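Local coordinates for xyloglucan-specific endo-beta-1,4-glucanase (Uncultured bacterium, PDB 4W88), which probably cleaves the beta-1,4-glucan backbone of xyloglucan from within the chain, as a family 5 glycoside hydrolase, at residues 45-50 against 92-97; 172-177 against 193-198. The protein carries 1 engineered substitution. All coordinates share one frame; numbering follows the deposited sequence.

In the fold
Both contacts illustrate how an eight-stranded beta/alpha barrel is assembled. Contact 1 comes first along the chain and is complete before contact 2 begins. It joins helix 44-53 to the turn leading from helix 78-92 into strand 97-101. In contact 2, helix 164-182 packs against strand 193-196, which follows it in the chain. Their centres are 27 Å apart on opposite sides of the chain's centre, with about 9 Å between nearest atoms, so they do not touch. The closed parallel sheet, which contains strands 97-101 and 193-196, connects them and belongs to the barrel that carries the glycan pocket.

Contact 1: 45-50 against 92-97; sequences EIVDTV and VNDGMY
Asp-48 and Asp-94 meet carboxylate to carboxylate, with Asp-48 OD1 only 2.5 Å from Asp-94 OD2. Two acid oxygens are seldom so close when both groups are charged, and one of the pair probably carries a proton. The side chains run at about a right angle to each other, while their carboxylate planes differ by 30°. Asp-94 OD2 also lies close over the helix backbone, 3.3 Å from Asp-48 CA. Next to this polar pair is an apolar layer, in which Val-47 CG1 rests 3.6 Å from the selenium, SE, of selenomethionine Met-96. Val-47 presents this methyl because CG1 stands anti to its backbone N (chi1 172°). The Met-96 chain is extended as far as SE and then bends (chi3 82°), which carries CE to 4.2 Å from Val-50 CG1.

The next shell positions these groups. Gln-44, one turn earlier on the helix, donates through NE2 to Asp-48 OD1 and accepts through OE1 from Asn-93 ND2, so a single amide ties the helix to the turn. Tyr-90 packs on Val-47 and Ala-91 on Met-96, while Leu-319 and Phe-55 touch Val-50. The turn is built from Val-92 to Gly-95, a type I turn closed by Gly-95 N bonding to Val-92 O. Gly-95, with positive phi and two bonds reaching back into the last helical turn, makes a Schellman motif, here ending helix 78-92 and turning the chain into strand 97-101, an alpha-to-beta connection of the TIM barrel packed against the preceding outer helix.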
ATOM      1  N   GLU A  45       0.848  21.267   4.113  1.00 19.69           N
ATOM      2  CA  GLU A  45       2.261  21.479   4.090  1.00 20.13           C
ATOM      3  C   GLU A  45       3.040  20.164   4.169  1.00 16.39           C
ATOM      4  O   GLU A  45       4.089  20.007   3.501  1.00 20.48           O
ATOM      5  CB  GLU A  45       2.719  22.398   5.221  1.00 22.12           C
ATOM      6  CG  GLU A  45       2.252  23.847   5.077  1.00 22.14           C
ATOM      7  CD  GLU A  45       0.902  24.155   5.709  1.00 24.60           C
ATOM      8  OE1 GLU A  45       0.086  23.241   6.010  1.00 22.06           O
ATOM      9  OE2 GLU A  45       0.612  25.366   5.934  1.00 25.18           O
ATOM     10  N   ILE A  46       2.583  19.229   5.009  1.00 18.41           N
ATOM     11  CA  ILE A  46       3.250  17.924   5.074  1.00 18.38           C
ATOM     12  C   ILE A  46       3.225  17.271   3.669  1.00 16.05           C
ATOM     13  O   ILE A  46       4.220  16.755   3.169  1.00 17.83           O
ATOM     14  CB  ILE A  46       2.587  17.047   6.165  1.00 18.41           C
ATOM     15  CG1 ILE A  46       3.067  17.543   7.549  1.00 19.29           C
ATOM     16  CG2 ILE A  46       2.965  15.600   5.972  1.00 19.15           C
ATOM     17  CD1 ILE A  46       2.289  17.048   8.728  1.00 20.06           C
ATOM     18  N   VAL A  47       2.046  17.235   3.060  1.00 16.36           N
ATOM     19  CA  VAL A  47       1.872  16.611   1.758  1.00 16.89           C
ATOM     20  C   VAL A  47       2.707  17.356   0.711  1.00 15.79           C
ATOM     21  O   VAL A  47       3.364  16.718  -0.139  1.00 18.94           O
ATOM     22  CB  VAL A  47       0.366  16.479   1.413  1.00 17.41           C
ATOM     23  CG1 VAL A  47       0.136  16.024  -0.014  1.00 18.46           C
ATOM     24  CG2 VAL A  47      -0.322  15.522   2.394  1.00 17.02           C
ATOM     25  N   ASP A  48       2.682  18.693   0.742  1.00 17.08           N
ATOM     26  CA  ASP A  48       3.516  19.499  -0.156  1.00 19.18           C
ATOM     27  C   ASP A  48       4.981  19.113  -0.105  1.00 19.17           C
ATOM     28  O   ASP A  48       5.690  19.009  -1.105  1.00 19.02           O
ATOM     29  CB  ASP A  48       3.461  20.994   0.155  1.00 21.08           C
ATOM     30  CG  ASP A  48       2.145  21.663  -0.030  1.00 17.59           C
ATOM     31  OD1 ASP A  48       1.206  21.142  -0.692  1.00 20.87           O
ATOM     32  OD2 ASP A  48       2.060  22.801   0.571  1.00 19.20           O
ATOM     33  N   THR A  49       5.465  18.879   1.104  1.00 18.19           N
ATOM     34  CA  THR A  49       6.884  18.632   1.320  1.00 20.25           C
ATOM     35  C   THR A  49       7.288  17.311   0.685  1.00 18.10           C
ATOM     36  O   THR A  49       8.371  17.180   0.079  1.00 18.35           O
ATOM     37  CB  THR A  49       7.187  18.625   2.846  1.00 17.89           C
ATOM     38  OG1 THR A  49       6.759  19.852   3.434  1.00 20.54           O
ATOM     39  CG2 THR A  49       8.630  18.416   3.153  1.00 24.24           C
ATOM     40  N   VAL A  50       6.418  16.311   0.853  1.00 19.05           N
ATOM     41  CA  VAL A  50       6.597  15.012   0.176  1.00 18.01           C
ATOM     42  C   VAL A  50       6.713  15.189  -1.363  1.00 16.57           C
ATOM     43  O   VAL A  50       7.681  14.741  -1.987  1.00 18.57           O
ATOM     44  CB  VAL A  50       5.425  14.049   0.557  1.00 16.67           C
ATOM     45  CG1 VAL A  50       5.449  12.762  -0.255  1.00 17.39           C
ATOM     46  CG2 VAL A  50       5.493  13.730   2.068  1.00 20.46           C
ATOM     47  N   VAL A  92      -4.570  15.899  -4.124  1.00 16.32           N
ATOM     48  CA  VAL A  92      -5.259  16.429  -5.371  1.00 15.90           C
ATOM     49  C   VAL A  92      -4.837  17.872  -5.655  1.00 16.35           C
ATOM     50  O   VAL A  92      -4.570  18.216  -6.791  1.00 17.87           O
ATOM     51  CB  VAL A  92      -6.799  16.305  -5.309  1.00 17.75           C
ATOM     52  CG1 VAL A  92      -7.460  16.905  -6.548  1.00 19.30           C
ATOM     53  CG2 VAL A  92      -7.241  14.828  -5.140  1.00 17.22           C
ATOM     54  N   ASN A  93      -4.727  18.671  -4.609  1.00 17.35           N
ATOM     55  CA  ASN A  93      -4.331  20.082  -4.740  1.00 18.28           C
ATOM     56  C   ASN A  93      -2.969  20.269  -5.357  1.00 17.87           C
ATOM     57  O   ASN A  93      -2.674  21.319  -5.884  1.00 20.34           O
ATOM     58  CB  ASN A  93      -4.370  20.820  -3.391  1.00 20.12           C
ATOM     59  CG  ASN A  93      -5.786  21.057  -2.893  1.00 18.34           C
ATOM     60  OD1 ASN A  93      -6.754  21.069  -3.647  1.00 19.98           O
ATOM     61  ND2 ASN A  93      -5.903  21.242  -1.584  1.00 19.06           N
ATOM     62  N   ASP A  94      -2.150  19.248  -5.218  1.00 16.38           N
ATOM     63  CA  ASP A  94      -0.787  19.252  -5.706  1.00 17.83           C
ATOM     64  C   ASP A  94      -0.586  18.418  -6.979  1.00 17.73           C
ATOM     65  O   ASP A  94       0.546  18.211  -7.449  1.00 22.00           O
ATOM     66  CB  ASP A  94       0.196  18.782  -4.622  1.00 19.45           C
ATOM     67  CG  ASP A  94       0.279  19.706  -3.399  1.00 18.76           C
ATOM     68  OD1 ASP A  94      -0.448  20.694  -3.332  1.00 20.57           O
ATOM     69  OD2 ASP A  94       1.134  19.382  -2.476  1.00 21.14           O
ATOM     70  N   GLY A  95      -1.651  17.894  -7.508  1.00 18.44           N
ATOM     71  CA  GLY A  95      -1.597  17.128  -8.766  1.00 17.41           C
ATOM     72  C   GLY A  95      -0.935  15.773  -8.675  1.00 15.44           C
ATOM     73  O   GLY A  95      -0.380  15.227  -9.667  1.00 17.37           O
HETATM   74  N   MSE A  96      -1.001  15.213  -7.483  1.00 17.38           N
HETATM   75  CA  MSE A  96      -0.310  13.942  -7.163  1.00 19.04           C
HETATM   76  C   MSE A  96      -1.124  12.730  -7.596  1.00 17.05           C
HETATM   77  O   MSE A  96      -2.354  12.803  -7.745  1.00 17.83           O
HETATM   78  CB  MSE A  96      -0.044  13.857  -5.663  1.00 17.84           C
HETATM   79  CG  MSE A  96       0.920  14.925  -5.204  1.00 19.76           C
HETATM   80 SE   MSE A  96       1.155  14.890  -3.262  1.00 19.27          SE
HETATM   81  CE  MSE A  96       2.460  13.481  -3.126  1.00 19.76           C
ATOM     82  N   TYR A  97      -0.393  11.624  -7.859  1.00 17.51           N
ATOM     83  CA  TYR A  97      -0.976  10.294  -7.971  1.00 17.05           C
ATOM     84  C   TYR A  97      -1.241   9.811  -6.554  1.00 13.89           C
ATOM     85  O   TYR A  97      -0.411  10.017  -5.655  1.00 17.34           O
ATOM     86  CB  TYR A  97      -0.060   9.370  -8.793  1.00 16.69           C
ATOM     87  CG  TYR A  97       0.016   9.861 -10.229  1.00 18.67           C
ATOM     88  CD1 TYR A  97       0.903  10.905 -10.629  1.00 21.89           C
ATOM     89  CD2 TYR A  97      -0.890   9.402 -11.137  1.00 20.72           C
ATOM     90  CE1 TYR A  97       0.831  11.418 -11.904  1.00 24.16           C
ATOM     91  CE2 TYR A  97      -0.934   9.864 -12.426  1.00 22.91           C
ATOM     92  CZ  TYR A  97      -0.101  10.866 -12.805  1.00 22.40           C
ATOM     93  OH  TYR A  97      -0.263  11.336 -14.098  1.00 28.68           O
TER

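Contact 2: 172-177 against 193-198; sequences AMNKAF and LIICTY
The Phe-177 ring meets strand 193-196 with Ile-194 N in its plane at the edge and Ile-195 CG2 also near that plane, 4.3 Å from Phe-177 CD2. Leu-193 CB approaches obliquely, 3.9 Å from Phe-177 CE2. The ring also meets that of Trp-128, of helix 117-134, with the planes at about 60°, and Phe-144 of the adjacent strand touches it too. Phe-177 swings its ring toward the strand with CG roughly opposite the backbone N. The second flat group, the Asn-174 amide, has one face laid over the branched carbon of Ile-195, whose CB is 3.5 Å from Asn-174 CG.

This is the helix-to-strand half of a beta-alpha-beta crossover. Helix 164-182 follows strand 142-145 and returns over the outside of the barrel, and its segment runs antiparallel to strand 193-196 (167°) with the axes 8.5 Å apart. Ile-194 points away from the helix, whereas Leu-193 points toward it and also packs on Val-181.

The amide edge carries the polar part of the contact. Asn-174 ND2 donates to Cys-196 O over 2.9 Å in an almost straight bond (177°), with the acceptor in the amide plane. The return bond, from Cys-196 N to Asn-174 OD1, is weak at 3.4 Å. With a leucine in place of Asn-174, lacking the amide, Cys-196 N and O would probably be left buried without their partners on the helix. The same asparagine also touches Met-147, and Cys-196 touches Pro-150, both in the connection that includes the glycan-pocket residue Glu-149.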
ATOM      1  N   ALA A 172     -12.143 -14.140  -4.432  1.00 20.80           N
ATOM      2  CA  ALA A 172     -13.529 -13.726  -4.297  1.00 22.03           C
ATOM      3  C   ALA A 172     -13.641 -12.296  -3.753  1.00 22.15           C
ATOM      4  O   ALA A 172     -14.407 -11.499  -4.223  1.00 21.71           O
ATOM      5  CB  ALA A 172     -14.270 -14.684  -3.378  1.00 23.82           C
HETATM    6  N   MSE A 173     -12.791 -11.960  -2.806  1.00 19.87           N
HETATM    7  CA  MSE A 173     -12.810 -10.635  -2.157  1.00 20.20           C
HETATM    8  C   MSE A 173     -12.361  -9.573  -3.174  1.00 18.60           C
HETATM    9  O   MSE A 173     -12.930  -8.492  -3.223  1.00 18.46           O
HETATM   10  CB  MSE A 173     -11.989 -10.571  -0.833  1.00 19.36           C
HETATM   11  CG  MSE A 173     -12.710 -11.438   0.202  1.00 21.24           C
HETATM   12 SE   MSE A 173     -11.780 -11.377   1.934  1.00 21.18          SE
HETATM   13  CE  MSE A 173     -12.470  -9.645   2.576  1.00 22.01           C
ATOM     14  N   ASN A 174     -11.300  -9.859  -3.936  1.00 18.17           N
ATOM     15  CA  ASN A 174     -10.813  -8.922  -4.994  1.00 17.57           C
ATOM     16  C   ASN A 174     -11.998  -8.610  -5.943  1.00 15.85           C
ATOM     17  O   ASN A 174     -12.200  -7.463  -6.351  1.00 18.86           O
ATOM     18  CB  ASN A 174      -9.617  -9.497  -5.776  1.00 17.86           C
ATOM     19  CG  ASN A 174      -8.306  -9.379  -5.024  1.00 17.54           C
ATOM     20  OD1 ASN A 174      -8.122  -8.480  -4.167  1.00 20.26           O
ATOM     21  ND2 ASN A 174      -7.382 -10.287  -5.325  1.00 19.05           N
ATOM     22  N   LYS A 175     -12.745  -9.653  -6.337  1.00 18.41           N
ATOM     23  CA  LYS A 175     -13.890  -9.482  -7.250  1.00 20.31           C
ATOM     24  C   LYS A 175     -14.967  -8.644  -6.643  1.00 22.94           C
ATOM     25  O   LYS A 175     -15.585  -7.842  -7.332  1.00 22.53           O
ATOM     26  CB  LYS A 175     -14.553 -10.812  -7.716  1.00 26.82           C
ATOM     27  CG  LYS A 175     -13.655 -11.724  -8.357  1.00 32.42           C
ATOM     28  CD  LYS A 175     -14.407 -12.755  -9.185  1.00 59.30           C
ATOM     29  CE  LYS A 175     -13.668 -14.057  -8.999  1.00 60.30           C
ATOM     30  NZ  LYS A 175     -14.015 -15.113  -9.979  1.00 67.06           N
ATOM     31  N   ALA A 176     -15.195  -8.829  -5.353  1.00 19.93           N
ATOM     32  CA  ALA A 176     -16.262  -8.116  -4.658  1.00 20.64           C
ATOM     33  C   ALA A 176     -15.953  -6.608  -4.637  1.00 17.80           C
ATOM     34  O   ALA A 176     -16.807  -5.765  -4.799  1.00 19.28           O
ATOM     35  CB  ALA A 176     -16.402  -8.627  -3.269  1.00 21.11           C
ATOM     36  N   PHE A 177     -14.677  -6.314  -4.395  1.00 20.09           N
ATOM     37  CA  PHE A 177     -14.159  -4.987  -4.341  1.00 19.34           C
ATOM     38  C   PHE A 177     -14.335  -4.296  -5.711  1.00 17.60           C
ATOM     39  O   PHE A 177     -14.890  -3.212  -5.824  1.00 17.77           O
ATOM     40  CB  PHE A 177     -12.665  -5.029  -3.951  1.00 17.86           C
ATOM     41  CG  PHE A 177     -11.843  -3.845  -4.400  1.00 16.78           C
ATOM     42  CD1 PHE A 177     -12.116  -2.530  -4.016  1.00 19.58           C
ATOM     43  CD2 PHE A 177     -10.705  -4.080  -5.143  1.00 17.07           C
ATOM     44  CE1 PHE A 177     -11.280  -1.493  -4.404  1.00 18.95           C
ATOM     45  CE2 PHE A 177      -9.863  -3.039  -5.539  1.00 15.83           C
ATOM     46  CZ  PHE A 177     -10.127  -1.758  -5.126  1.00 15.66           C
ATOM     47  N   LEU A 193      -8.023   0.084 -10.215  1.00 16.68           N
ATOM     48  CA  LEU A 193      -8.301  -0.630  -9.012  1.00 17.96           C
ATOM     49  C   LEU A 193      -7.204  -1.636  -8.742  1.00 17.75           C
ATOM     50  O   LEU A 193      -6.870  -2.404  -9.627  1.00 18.36           O
ATOM     51  CB  LEU A 193      -9.647  -1.327  -9.058  1.00 15.79           C
ATOM     52  CG  LEU A 193     -10.832  -0.451  -9.410  1.00 17.19           C
ATOM     53  CD1 LEU A 193     -12.157  -1.185  -9.396  1.00 18.67           C
ATOM     54  CD2 LEU A 193     -10.966   0.782  -8.514  1.00 21.69           C
ATOM     55  N   ILE A 194      -6.696  -1.658  -7.514  1.00 14.41           N
ATOM     56  CA  ILE A 194      -5.456  -2.338  -7.218  1.00 15.16           C
ATOM     57  C   ILE A 194      -5.814  -3.487  -6.261  1.00 15.77           C
ATOM     58  O   ILE A 194      -6.148  -3.279  -5.082  1.00 16.56           O
ATOM     59  CB  ILE A 194      -4.397  -1.400  -6.586  1.00 15.03           C
ATOM     60  CG1 ILE A 194      -4.115  -0.185  -7.472  1.00 17.07           C
ATOM     61  CG2 ILE A 194      -3.082  -2.176  -6.327  1.00 18.81           C
ATOM     62  CD1 ILE A 194      -3.221   0.898  -6.845  1.00 18.31           C
ATOM     63  N   ILE A 195      -5.774  -4.685  -6.813  1.00 17.28           N
ATOM     64  CA  ILE A 195      -6.096  -5.883  -6.094  1.00 19.03           C
ATOM     65  C   ILE A 195      -4.800  -6.400  -5.447  1.00 16.39           C
ATOM     66  O   ILE A 195      -3.707  -5.840  -5.654  1.00 18.54           O
ATOM     67  CB  ILE A 195      -6.748  -6.942  -7.020  1.00 15.45           C
ATOM     68  CG1 ILE A 195      -5.795  -7.451  -8.096  1.00 20.20           C
ATOM     69  CG2 ILE A 195      -8.087  -6.444  -7.555  1.00 18.03           C
ATOM     70  CD1 ILE A 195      -6.257  -8.724  -8.808  1.00 21.12           C
ATOM     71  N   CYS A 196      -4.871  -7.511  -4.720  1.00 18.08           N
ATOM     72  CA  CYS A 196      -3.691  -8.023  -4.048  1.00 18.93           C
ATOM     73  C   CYS A 196      -3.730  -9.527  -3.898  1.00 16.60           C
ATOM     74  O   CYS A 196      -4.782 -10.166  -4.034  1.00 18.45           O
ATOM     75  CB  CYS A 196      -3.526  -7.364  -2.655  1.00 16.75           C
ATOM     76  SG  CYS A 196      -4.813  -7.725  -1.476  1.00 18.41           S
ATOM     77  N   THR A 197      -2.554 -10.089  -3.588  1.00 17.67           N
ATOM     78  CA  THR A 197      -2.443 -11.436  -3.130  1.00 17.39           C
ATOM     79  C   THR A 197      -2.699 -11.550  -1.616  1.00 21.46           C
ATOM     80  O   THR A 197      -2.716 -10.562  -0.887  1.00 19.35           O
ATOM     81  CB  THR A 197      -1.020 -11.936  -3.381  1.00 18.42           C
ATOM     82  OG1 THR A 197      -0.150 -10.986  -2.781  1.00 18.85           O
ATOM     83  CG2 THR A 197      -0.698 -12.127  -4.886  1.00 23.97           C
ATOM     84  N   TYR A 198      -2.851 -12.784  -1.151  1.00 21.93           N
ATOM     85  CA  TYR A 198      -2.957 -13.055   0.285  1.00 18.69           C
ATOM     86  C   TYR A 198      -1.722 -12.426   0.950  1.00 18.55           C
ATOM     87  O   TYR A 198      -0.578 -12.651   0.494  1.00 18.32           O
ATOM     88  CB  TYR A 198      -2.921 -14.556   0.551  1.00 18.11           C
ATOM     89  CG  TYR A 198      -3.091 -14.897   2.002  1.00 18.27           C
ATOM     90  CD1 TYR A 198      -2.007 -14.871   2.930  1.00 20.91           C
ATOM     91  CD2 TYR A 198      -4.338 -15.257   2.509  1.00 20.37           C
ATOM     92  CE1 TYR A 198      -2.244 -15.180   4.275  1.00 19.93           C
ATOM     93  CE2 TYR A 198      -4.534 -15.621   3.838  1.00 23.11           C
ATOM     94  CZ  TYR A 198      -3.504 -15.603   4.712  1.00 22.04           C
ATOM     95  OH  TYR A 198      -3.734 -15.947   6.017  1.00 20.89           O
TER